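Outer membrane protein OMP121 (Bacteroides thetaiotaomicron, PDB 5FQ8) probably imports nutrients across the outer membrane as a TonB-dependent receptor, and binds calcium and magnesium ions. Local coordinates at residues 252-257 with 275-280; 133-138 with 290-295; 178-183 with 979-984; 124-129 with 317-322. All coordinates share one frame; numbering follows the deposited sequence.

Contact 1 of 4, residues 252-257 with 275-280. With CA (calcium ion), chain M.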
# COMPACT_ATOMS: atom_id res chain seq x y z
N GLY B 252 0.54 -13.12 -33.48
CA GLY B 252 -0.20 -13.63 -32.35
C GLY B 252 -0.62 -15.06 -32.60
O GLY B 252 -0.86 -15.46 -33.73
N PHE B 253 -0.65 -15.85 -31.54
CA PHE B 253 -1.15 -17.21 -31.62
C PHE B 253 -2.17 -17.42 -30.53
O PHE B 253 -2.03 -16.88 -29.43
CB PHE B 253 -0.05 -18.22 -31.52
CG PHE B 253 -0.51 -19.63 -31.70
CD1 PHE B 253 -0.70 -20.16 -32.97
CD2 PHE B 253 -0.76 -20.44 -30.60
CE1 PHE B 253 -1.13 -21.46 -33.13
CE2 PHE B 253 -1.18 -21.74 -30.77
CZ PHE B 253 -1.37 -22.24 -32.03
N ARG B 254 -3.22 -18.18 -30.84
CA ARG B 254 -4.29 -18.47 -29.90
C ARG B 254 -4.76 -19.89 -30.16
O ARG B 254 -5.01 -20.26 -31.31
CB ARG B 254 -5.44 -17.47 -30.03
CG ARG B 254 -6.58 -17.69 -29.07
CD ARG B 254 -7.87 -16.97 -29.47
NE ARG B 254 -8.74 -17.77 -30.32
CZ ARG B 254 -10.01 -17.47 -30.58
NH1 ARG B 254 -10.55 -16.40 -30.04
NH2 ARG B 254 -10.74 -18.23 -31.36
N TYR B 255 -4.88 -20.69 -29.09
CA TYR B 255 -5.39 -22.05 -29.19
C TYR B 255 -6.57 -22.22 -28.25
O TYR B 255 -6.51 -21.78 -27.11
CB TYR B 255 -4.32 -23.09 -28.90
CG TYR B 255 -3.70 -23.05 -27.53
CD1 TYR B 255 -4.26 -23.74 -26.47
CD2 TYR B 255 -2.53 -22.36 -27.31
CE1 TYR B 255 -3.69 -23.73 -25.23
CE2 TYR B 255 -1.94 -22.34 -26.07
CZ TYR B 255 -2.54 -23.03 -25.03
OH TYR B 255 -1.97 -23.02 -23.79
N SER B 256 -7.64 -22.82 -28.75
CA SER B 256 -8.87 -22.97 -27.98
C SER B 256 -9.30 -24.42 -27.96
O SER B 256 -9.09 -25.15 -28.93
CB SER B 256 -10.00 -22.14 -28.53
OG SER B 256 -11.21 -22.56 -27.93
N ASN B 257 -9.92 -24.83 -26.86
CA ASN B 257 -10.46 -26.18 -26.70
C ASN B 257 -11.81 -26.05 -26.01
O ASN B 257 -11.90 -25.45 -24.94
CB ASN B 257 -9.53 -27.07 -25.86
CG ASN B 257 -8.27 -27.45 -26.59
OD1 ASN B 257 -8.28 -28.31 -27.44
ND2 ASN B 257 -7.17 -26.82 -26.24
N SER B 275 -14.73 -24.65 -21.58
CA SER B 275 -14.05 -23.93 -22.65
C SER B 275 -12.70 -23.44 -22.16
O SER B 275 -12.53 -23.13 -20.99
CB SER B 275 -14.88 -22.75 -23.11
OG SER B 275 -15.20 -21.93 -22.02
N GLN B 276 -11.75 -23.39 -23.08
CA GLN B 276 -10.39 -22.99 -22.77
C GLN B 276 -9.86 -22.17 -23.92
O GLN B 276 -10.04 -22.52 -25.08
CB GLN B 276 -9.50 -24.21 -22.54
CG GLN B 276 -8.07 -23.90 -22.22
CD GLN B 276 -7.23 -23.74 -23.45
OE1 GLN B 276 -7.69 -24.00 -24.54
NE2 GLN B 276 -6.01 -23.30 -23.28
N ILE B 277 -9.20 -21.06 -23.59
CA ILE B 277 -8.67 -20.10 -24.55
C ILE B 277 -7.36 -19.57 -24.01
O ILE B 277 -7.26 -19.25 -22.82
CB ILE B 277 -9.67 -18.96 -24.80
CG1 ILE B 277 -10.95 -19.50 -25.40
CG2 ILE B 277 -9.09 -17.93 -25.71
CD1 ILE B 277 -11.94 -18.46 -25.72
N SER B 278 -6.35 -19.47 -24.87
CA SER B 278 -5.04 -19.00 -24.45
C SER B 278 -4.41 -18.17 -25.55
O SER B 278 -3.87 -18.72 -26.50
CB SER B 278 -4.12 -20.15 -24.07
OG SER B 278 -4.44 -20.61 -22.78
N ASP B 279 -4.44 -16.86 -25.39
CA ASP B 279 -4.01 -15.94 -26.43
C ASP B 279 -2.68 -15.30 -26.03
O ASP B 279 -2.54 -14.81 -24.91
CB ASP B 279 -5.08 -14.88 -26.65
CG ASP B 279 -5.08 -14.35 -28.03
OD1 ASP B 279 -4.05 -14.52 -28.72
OD2 ASP B 279 -6.10 -13.75 -28.43
N ASP B 280 -1.72 -15.31 -26.94
CA ASP B 280 -0.50 -14.52 -26.81
C ASP B 280 -0.39 -13.75 -28.12
O ASP B 280 0.04 -14.30 -29.13
CB ASP B 280 0.72 -15.40 -26.56
CG ASP B 280 2.02 -14.62 -26.42
OD1 ASP B 280 2.07 -13.40 -26.67
OD2 ASP B 280 3.04 -15.24 -26.07
CA CA M . 2.87 -11.52 -27.66
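The Tyr-255 ring lies over Ser-278, whose CB sits 3.8 Å from the ring centroid of Tyr-255 in a CH-pi contact, displaced toward the rim near CZ. With chi1 at 61°, CG is held between the backbone N and the carbonyl carbon, and the ring leans across to the opposing strand. Gln-276 brings NE2 near CE1 of the same ring at a slant, its chain bent at chi2, with the amide plane turned 24° from the ring plane. That amide also runs alongside Asn-257: ND2 of Asn-257 makes a weak hydrogen bond to OE1 of Gln-276 at 3.3 Å, while Asn-257 OD1 is hydrogen-bonded to Tyr-179 OH.

On the other face of the pair, Ser-256 OG donates to Gln-276 O at 3.1 Å, while Asn-257 N reaches the same oxygen from the opposite face of its plane, so two donors grip one carbonyl. CB and CG of Arg-254 pass the Asp-279 carboxylate, but the guanidinium turns off at chi3 (90°), where NH2 bonds to Arg-56 O. The backbones run antiparallel. Phe-253 N to Asp-280 O (2.9 Å) and Asp-280 N to Phe-253 O (3.0 Å) close the end at which Asp-280 OD1 binds calcium at 2.3 Å, joined on the metal by Gly-281, Ile-283, Thr-285 and Asp-288.

This is a beta hairpin of the receptor barrel. Arg-254 and Ile-277 face the loop around Ser-58; strand 177-188 flanks residues 252-257, and strand 289-303 flanks residues 275-280.

Contact 2 of 4, residues 133-138 with 290-295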
# COMPACT_ATOMS: atom_id res chain seq x y z
N ILE B 133 -19.16 -15.38 -20.87
CA ILE B 133 -20.02 -16.43 -21.39
C ILE B 133 -19.31 -17.12 -22.53
O ILE B 133 -18.53 -16.50 -23.26
CB ILE B 133 -21.37 -15.83 -21.80
CG1 ILE B 133 -22.30 -16.90 -22.32
CG2 ILE B 133 -21.20 -14.83 -22.88
CD1 ILE B 133 -23.69 -16.42 -22.41
N ASN B 134 -19.49 -18.43 -22.61
CA ASN B 134 -18.88 -19.24 -23.65
C ASN B 134 -19.83 -19.31 -24.84
O ASN B 134 -20.92 -19.87 -24.70
CB ASN B 134 -18.58 -20.63 -23.13
CG ASN B 134 -18.25 -21.61 -24.23
OD1 ASN B 134 -17.88 -21.25 -25.35
ND2 ASN B 134 -18.35 -22.88 -23.90
N PRO B 135 -19.46 -18.78 -26.00
CA PRO B 135 -20.40 -18.78 -27.13
C PRO B 135 -20.90 -20.14 -27.52
O PRO B 135 -22.06 -20.26 -27.93
CB PRO B 135 -19.57 -18.13 -28.25
CG PRO B 135 -18.16 -18.30 -27.84
CD PRO B 135 -18.14 -18.25 -26.37
N ASP B 136 -20.08 -21.19 -27.38
CA ASP B 136 -20.53 -22.53 -27.73
C ASP B 136 -21.76 -22.97 -26.93
O ASP B 136 -22.43 -23.92 -27.34
CB ASP B 136 -19.41 -23.54 -27.53
CG ASP B 136 -18.39 -23.50 -28.64
OD1 ASP B 136 -18.74 -23.09 -29.76
OD2 ASP B 136 -17.24 -23.89 -28.38
N ASP B 137 -22.07 -22.31 -25.83
CA ASP B 137 -23.23 -22.67 -25.03
C ASP B 137 -24.49 -21.95 -25.45
O ASP B 137 -25.55 -22.21 -24.88
CB ASP B 137 -23.00 -22.33 -23.55
CG ASP B 137 -22.16 -23.35 -22.85
OD1 ASP B 137 -22.18 -24.53 -23.26
OD2 ASP B 137 -21.49 -22.97 -21.87
N VAL B 138 -24.41 -21.03 -26.41
CA VAL B 138 -25.57 -20.19 -26.71
C VAL B 138 -26.47 -20.91 -27.70
O VAL B 138 -26.02 -21.35 -28.76
CB VAL B 138 -25.14 -18.83 -27.24
CG1 VAL B 138 -26.36 -17.96 -27.43
CG2 VAL B 138 -24.19 -18.20 -26.27
N TYR B 290 -4.16 -13.58 -22.61
CA TYR B 290 -5.51 -13.77 -22.13
C TYR B 290 -5.69 -15.26 -22.07
O TYR B 290 -5.49 -15.94 -23.08
CB TYR B 290 -6.51 -13.11 -23.06
CG TYR B 290 -7.95 -13.32 -22.73
CD1 TYR B 290 -8.47 -12.97 -21.51
CD2 TYR B 290 -8.81 -13.80 -23.69
CE1 TYR B 290 -9.80 -13.14 -21.25
CE2 TYR B 290 -10.13 -13.96 -23.43
CZ TYR B 290 -10.63 -13.63 -22.22
OH TYR B 290 -11.96 -13.81 -22.00
N ASP B 291 -5.98 -15.77 -20.89
CA ASP B 291 -6.39 -17.14 -20.69
C ASP B 291 -7.82 -17.11 -20.20
O ASP B 291 -8.11 -16.46 -19.20
CB ASP B 291 -5.47 -17.84 -19.70
CG ASP B 291 -4.05 -17.87 -20.15
OD1 ASP B 291 -3.84 -18.01 -21.36
OD2 ASP B 291 -3.14 -17.74 -19.31
N LYS B 292 -8.72 -17.76 -20.92
CA LYS B 292 -10.09 -17.89 -20.48
C LYS B 292 -10.36 -19.36 -20.19
O LYS B 292 -9.91 -20.23 -20.94
CB LYS B 292 -11.04 -17.34 -21.53
CG LYS B 292 -12.49 -17.35 -21.13
CD LYS B 292 -13.36 -17.02 -22.30
CE LYS B 292 -14.79 -16.86 -21.87
NZ LYS B 292 -15.69 -16.60 -22.99
N TYR B 293 -11.01 -19.64 -19.06
CA TYR B 293 -11.51 -20.96 -18.71
C TYR B 293 -12.92 -20.81 -18.19
O TYR B 293 -13.17 -19.97 -17.34
CB TYR B 293 -10.67 -21.65 -17.64
CG TYR B 293 -9.26 -22.08 -18.00
CD1 TYR B 293 -8.20 -21.22 -17.82
CD2 TYR B 293 -8.99 -23.36 -18.45
CE1 TYR B 293 -6.91 -21.60 -18.12
CE2 TYR B 293 -7.71 -23.75 -18.75
CZ TYR B 293 -6.67 -22.86 -18.59
OH TYR B 293 -5.38 -23.22 -18.88
N THR B 294 -13.84 -21.62 -18.68
CA THR B 294 -15.19 -21.67 -18.13
C THR B 294 -15.59 -23.11 -17.86
O THR B 294 -15.03 -24.03 -18.44
CB THR B 294 -16.21 -21.05 -19.07
OG1 THR B 294 -16.35 -21.87 -20.25
CG2 THR B 294 -15.77 -19.67 -19.47
N PHE B 295 -16.55 -23.27 -16.97
CA PHE B 295 -17.19 -24.55 -16.71
C PHE B 295 -18.65 -24.28 -16.42
O PHE B 295 -18.96 -23.32 -15.72
CB PHE B 295 -16.54 -25.28 -15.54
CG PHE B 295 -17.11 -26.65 -15.30
CD1 PHE B 295 -16.64 -27.73 -16.01
CD2 PHE B 295 -18.14 -26.84 -14.40
CE1 PHE B 295 -17.16 -28.97 -15.82
CE2 PHE B 295 -18.67 -28.08 -14.20
CZ PHE B 295 -18.18 -29.15 -14.91
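Lys-292 spans the gap from barrel strand 289-303 to Ile-133, joining the wall of a TonB-dependent receptor to the plug that fills it. Its chain is fully extended, with CG opposite the backbone N (chi1 -176°) and every later torsion also near 180°, which carries the ammonium group to the plug backbone. NZ of Lys-292 donates to Ile-133 O at 2.9 Å, arriving above the carbonyl plane, 55° out of it. Asn-131 O and Ser-58 O accept from the same nitrogen, so three main-chain carbonyls surround this buried amine and would be expected to stabilise its charge.

Two residues on, Thr-294 faces the plug, and its OG1 lies 3.8 Å from Asn-134 CB, a packing contact. Phe-295, next along, turns away from the plug and packs on Phe-388 of the second subunit, another copy of this protein.

The plug side is itself a turn. Residues 135-137 form a short 3-10 segment, opened by Asn-134, whose O accepts from Asp-137 N. The side chain of Asn-134 completes an Asx turn, its OD1 taking the N-H of Asp-136 at 3.0 Å from above the amide plane.

Contact 3 of 4, residues 178-183 with 979-984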
# COMPACT_ATOMS: atom_id res chain seq x y z
N GLU B 178 -19.89 -32.94 -27.91
CA GLU B 178 -19.45 -32.06 -28.98
C GLU B 178 -18.14 -31.39 -28.59
O GLU B 178 -18.07 -30.75 -27.55
CB GLU B 178 -20.49 -31.00 -29.28
CG GLU B 178 -20.09 -30.04 -30.37
CD GLU B 178 -21.12 -28.98 -30.58
OE1 GLU B 178 -22.24 -29.14 -30.06
OE2 GLU B 178 -20.80 -27.98 -31.25
N TYR B 179 -17.12 -31.54 -29.42
CA TYR B 179 -15.83 -30.90 -29.22
C TYR B 179 -15.60 -29.85 -30.29
O TYR B 179 -15.92 -30.08 -31.45
CB TYR B 179 -14.72 -31.92 -29.26
CG TYR B 179 -13.33 -31.34 -29.34
CD1 TYR B 179 -12.78 -30.66 -28.27
CD2 TYR B 179 -12.56 -31.51 -30.47
CE1 TYR B 179 -11.50 -30.15 -28.34
CE2 TYR B 179 -11.29 -31.01 -30.55
CZ TYR B 179 -10.76 -30.33 -29.48
OH TYR B 179 -9.48 -29.83 -29.55
N ASN B 180 -15.07 -28.70 -29.90
CA ASN B 180 -14.59 -27.69 -30.83
C ASN B 180 -13.14 -27.38 -30.48
O ASN B 180 -12.85 -27.01 -29.34
CB ASN B 180 -15.43 -26.42 -30.78
CG ASN B 180 -16.81 -26.61 -31.33
OD1 ASN B 180 -17.03 -26.48 -32.53
ND2 ASN B 180 -17.75 -26.92 -30.47
N GLY B 181 -12.25 -27.53 -31.44
CA GLY B 181 -10.85 -27.26 -31.23
C GLY B 181 -10.36 -26.25 -32.24
O GLY B 181 -10.54 -26.43 -33.43
N GLY B 182 -9.75 -25.16 -31.78
CA GLY B 182 -9.44 -24.05 -32.64
C GLY B 182 -8.00 -23.61 -32.50
O GLY B 182 -7.33 -23.88 -31.51
N VAL B 183 -7.55 -22.89 -33.52
CA VAL B 183 -6.21 -22.36 -33.61
C VAL B 183 -6.29 -21.13 -34.49
O VAL B 183 -6.93 -21.15 -35.53
CB VAL B 183 -5.24 -23.40 -34.21
CG1 VAL B 183 -4.06 -22.72 -34.80
CG2 VAL B 183 -4.79 -24.36 -33.15
N ASN B 979 -10.88 -24.14 -37.22
CA ASN B 979 -11.67 -24.74 -36.15
C ASN B 979 -12.13 -26.12 -36.58
O ASN B 979 -12.62 -26.29 -37.69
CB ASN B 979 -12.88 -23.89 -35.79
CG ASN B 979 -13.71 -24.50 -34.67
OD1 ASN B 979 -13.18 -24.89 -33.64
ND2 ASN B 979 -15.02 -24.57 -34.87
N LEU B 980 -11.99 -27.09 -35.68
CA LEU B 980 -12.46 -28.44 -35.92
C LEU B 980 -13.62 -28.72 -34.98
O LEU B 980 -13.52 -28.48 -33.78
CB LEU B 980 -11.33 -29.44 -35.70
CG LEU B 980 -11.66 -30.91 -35.86
CD1 LEU B 980 -12.49 -31.08 -37.08
CD2 LEU B 980 -10.40 -31.74 -35.96
N MET B 981 -14.72 -29.20 -35.53
CA MET B 981 -15.89 -29.57 -34.74
C MET B 981 -16.14 -31.06 -34.91
O MET B 981 -16.00 -31.59 -36.00
CB MET B 981 -17.10 -28.79 -35.16
CG MET B 981 -18.27 -28.97 -34.27
SD MET B 981 -19.43 -30.16 -34.86
CE MET B 981 -20.95 -29.32 -34.50
N VAL B 982 -16.46 -31.73 -33.81
CA VAL B 982 -16.51 -33.19 -33.77
C VAL B 982 -17.66 -33.61 -32.88
O VAL B 982 -17.54 -33.55 -31.66
CB VAL B 982 -15.19 -33.77 -33.24
CG1 VAL B 982 -15.27 -35.25 -33.19
CG2 VAL B 982 -14.01 -33.34 -34.09
N LYS B 983 -18.77 -34.02 -33.46
CA LYS B 983 -19.88 -34.51 -32.64
C LYS B 983 -19.70 -35.99 -32.35
O LYS B 983 -19.30 -36.76 -33.22
CB LYS B 983 -21.22 -34.26 -33.33
CG LYS B 983 -22.05 -33.15 -32.71
CD LYS B 983 -23.49 -33.16 -33.22
CE LYS B 983 -24.36 -32.09 -32.55
NZ LYS B 983 -24.01 -30.71 -33.00
N PHE B 984 -19.96 -36.37 -31.11
CA PHE B 984 -19.97 -37.77 -30.70
C PHE B 984 -21.37 -38.12 -30.26
O PHE B 984 -21.72 -39.28 -30.16
CB PHE B 984 -19.01 -38.03 -29.55
CG PHE B 984 -17.56 -37.98 -29.92
CD1 PHE B 984 -16.91 -39.09 -30.40
CD2 PHE B 984 -16.83 -36.83 -29.71
CE1 PHE B 984 -15.58 -39.05 -30.70
CE2 PHE B 984 -15.51 -36.78 -30.01
CZ PHE B 984 -14.87 -37.89 -30.50
OXT PHE B 984 -22.15 -37.22 -29.96
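An antiparallel pairing of the first and last barrel strands, 177-188 and 973-983, closes the beta barrel here, bringing together residues 178-183 and 979-984 from nearly 800 positions apart in the chain. The strand axes come within 4.5 Å, at 170° to each other. Tyr-179 and Val-982 exchange a pair of backbone bonds, with Val-982 N to Tyr-179 O at 2.9 Å, and Gly-181 and Leu-980 exchange another, both at 2.8 Å between N and O.

On the face of Glu-178 and Asn-180, Met-981 touches both residues. It lies alongside Asn-180, pointing the same way, with CG 3.3 Å from Asn-180 OD1. Its chain then bends at chi2 and chi3, so that the terminal methyl CE crosses to Glu-178 OE2 at 3.5 Å. The extended Glu-178 also forms a long salt bridge from OE1 to Lys-983 NZ, 3.8 Å, while Asn-180 ND2 weakly holds its other oxygen. On the opposite face the Tyr-179 ring meets Val-982 CG2 at its edge, 4.3 Å from CD2 of Tyr-179.

Strand 252-264 continues the wall beyond residues 178-183, and strand 928-941 does so beyond residues 979-984.

Contact 4 of 4, residues 124-129 with 317-322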
# COMPACT_ATOMS: atom_id res chain seq x y z
N TYR B 124 -5.10 0.56 -20.07
CA TYR B 124 -5.21 -0.88 -20.15
C TYR B 124 -6.68 -1.23 -20.03
O TYR B 124 -7.49 -0.44 -19.55
CB TYR B 124 -4.37 -1.57 -19.08
CG TYR B 124 -4.72 -1.25 -17.64
CD1 TYR B 124 -5.88 -1.75 -17.06
CD2 TYR B 124 -3.88 -0.49 -16.85
CE1 TYR B 124 -6.21 -1.48 -15.77
CE2 TYR B 124 -4.19 -0.22 -15.53
CZ TYR B 124 -5.36 -0.73 -15.00
OH TYR B 124 -5.71 -0.49 -13.70
N ASP B 125 -7.03 -2.42 -20.51
CA ASP B 125 -8.43 -2.86 -20.50
C ASP B 125 -8.44 -4.36 -20.28
O ASP B 125 -7.74 -5.08 -20.99
CB ASP B 125 -9.13 -2.48 -21.80
CG ASP B 125 -10.63 -2.57 -21.69
OD1 ASP B 125 -11.13 -3.65 -21.36
OD2 ASP B 125 -11.29 -1.54 -21.91
N PHE B 126 -9.21 -4.82 -19.31
CA PHE B 126 -9.09 -6.19 -18.85
C PHE B 126 -10.34 -7.02 -19.08
O PHE B 126 -10.35 -8.20 -18.74
CB PHE B 126 -8.72 -6.21 -17.36
CG PHE B 126 -7.26 -6.05 -17.07
CD1 PHE B 126 -6.31 -6.52 -17.94
CD2 PHE B 126 -6.84 -5.40 -15.92
CE1 PHE B 126 -4.96 -6.37 -17.67
CE2 PHE B 126 -5.50 -5.24 -15.64
CZ PHE B 126 -4.55 -5.74 -16.52
N GLY B 127 -11.40 -6.44 -19.64
CA GLY B 127 -12.55 -7.21 -20.05
C GLY B 127 -13.83 -6.68 -19.45
O GLY B 127 -13.83 -5.89 -18.52
N ASN B 128 -14.94 -7.14 -20.01
CA ASN B 128 -16.25 -6.83 -19.45
C ASN B 128 -17.03 -8.11 -19.20
O ASN B 128 -16.70 -9.19 -19.67
CB ASN B 128 -17.06 -5.84 -20.32
CG ASN B 128 -17.59 -6.44 -21.59
OD1 ASN B 128 -16.87 -6.62 -22.55
ND2 ASN B 128 -18.89 -6.69 -21.62
N GLY B 129 -18.05 -7.97 -18.37
CA GLY B 129 -18.64 -9.13 -17.73
C GLY B 129 -19.27 -10.10 -18.69
O GLY B 129 -19.37 -11.30 -18.40
N GLN B 317 -10.18 -15.91 -15.64
CA GLN B 317 -9.41 -15.23 -16.67
C GLN B 317 -8.09 -14.77 -16.09
O GLN B 317 -8.00 -14.42 -14.92
CB GLN B 317 -10.17 -14.06 -17.28
CG GLN B 317 -10.34 -12.86 -16.43
CD GLN B 317 -11.22 -11.84 -17.10
OE1 GLN B 317 -12.44 -11.97 -17.13
NE2 GLN B 317 -10.60 -10.82 -17.67
N LYS B 318 -7.06 -14.80 -16.91
CA LYS B 318 -5.80 -14.13 -16.60
C LYS B 318 -5.44 -13.23 -17.76
O LYS B 318 -5.01 -13.71 -18.81
CB LYS B 318 -4.68 -15.12 -16.31
CG LYS B 318 -3.68 -14.58 -15.31
CD LYS B 318 -2.41 -15.37 -15.27
CE LYS B 318 -1.39 -14.75 -16.19
NZ LYS B 318 -0.21 -15.62 -16.39
N ASN B 319 -5.59 -11.94 -17.57
CA ASN B 319 -5.15 -10.95 -18.53
C ASN B 319 -3.77 -10.42 -18.17
O ASN B 319 -3.47 -10.20 -17.00
CB ASN B 319 -6.13 -9.78 -18.58
CG ASN B 319 -7.54 -10.21 -18.84
OD1 ASN B 319 -8.13 -10.94 -18.06
ND2 ASN B 319 -8.11 -9.73 -19.92
N ASN B 320 -2.96 -10.22 -19.19
CA ASN B 320 -1.74 -9.42 -19.13
C ASN B 320 -1.83 -8.42 -20.26
O ASN B 320 -2.30 -8.75 -21.34
CB ASN B 320 -0.48 -10.26 -19.28
CG ASN B 320 -0.26 -11.21 -18.15
OD1 ASN B 320 -0.74 -12.33 -18.18
ND2 ASN B 320 0.49 -10.79 -17.15
N PHE B 321 -1.39 -7.20 -20.01
CA PHE B 321 -1.63 -6.12 -20.95
C PHE B 321 -0.34 -5.38 -21.21
O PHE B 321 0.47 -5.21 -20.30
CB PHE B 321 -2.67 -5.18 -20.39
CG PHE B 321 -3.39 -4.38 -21.42
CD1 PHE B 321 -2.76 -3.36 -22.08
CD2 PHE B 321 -4.72 -4.62 -21.69
CE1 PHE B 321 -3.43 -2.61 -23.01
CE2 PHE B 321 -5.39 -3.88 -22.62
CZ PHE B 321 -4.75 -2.87 -23.28
N ALA B 322 -0.13 -4.98 -22.46
CA ALA B 322 0.99 -4.11 -22.81
C ALA B 322 0.48 -2.68 -22.66
O ALA B 322 -0.21 -2.14 -23.52
CB ALA B 322 1.50 -4.41 -24.21
O HOH W 1 -7.22 -7.84 -21.29
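The plug strand 125-128 meets the end of barrel strand 306-320 here, deep inside a TonB-dependent receptor, and the aromatic residue just past the barrel strand carries much of the packing. Phe-321 presents one ring face to the plug backbone: Tyr-124 CA stands over its centre, 3.7 Å from the centroid of the Phe-321 ring and only 9° off the normal, a CH-pi contact. CB of Tyr-124 rests on the same ring, 3.8 Å from CG of Phe-321, while the tyrosine hydroxyl leads away to Lys-415.

Phe-126 passes Asn-319 in the opposite direction, its CD1 and CE1 side against CB of Asn-319, with ring and amide planes 64° apart. Farther round, CE1 of Phe-126 reaches CB of Phe-321 at 3.7 Å. Tyr-379 of the next barrel strand stacks on the Phe-126 ring.

The polar contacts run to two plug carbonyls, those of Phe-126 and Asp-125. Gln-317, extended beyond CG, brings its NE2 to within 2.8 Å of Phe-126 O, a weak hydrogen bond, strongly bent at the hydrogen. A water 2.8 Å from Asp-125 O appears to bridge to Asn-319 ND2, though that second leg is modelled doubtfully short. Asp-125 forms an Asx turn: OD1 accepts from Gly-127 N at 3.3 Å, and is also hydrogen-bonded to Ser-83 OG.

A glutamine bonded weakly to a plug carbonyl, an asparagine probably linked through water, and aromatic packing join the two parts of this receptor fold, a globular plug enclosed by its beta barrel.

Overall arrangement
Four consecutive strands link three of the contacts. Contact 1 is the hairpin of the first two; contact 2 uses the third, with Asp-279 N 2.7 Å from Tyr-290 O; contact 4 uses the fourth, with Asp-291 O 3.0 Å from Lys-318 N. Contact 3 lies on the other flank of contact 1, where Ser-256 O is 2.9 Å from Gly-182 N, and shuts the barrel. Contacts 1 and 2 have centres about 11 Å apart, contacts 3 and 4 about 26 Å. Contacts 2 and 4 tie the plug to this wall at two places, centres about 15 Å apart. Contact 1 supplies Asp-280 to the calcium site; the Phe-321 side chain of contact 4 is about 11 Å from the ion.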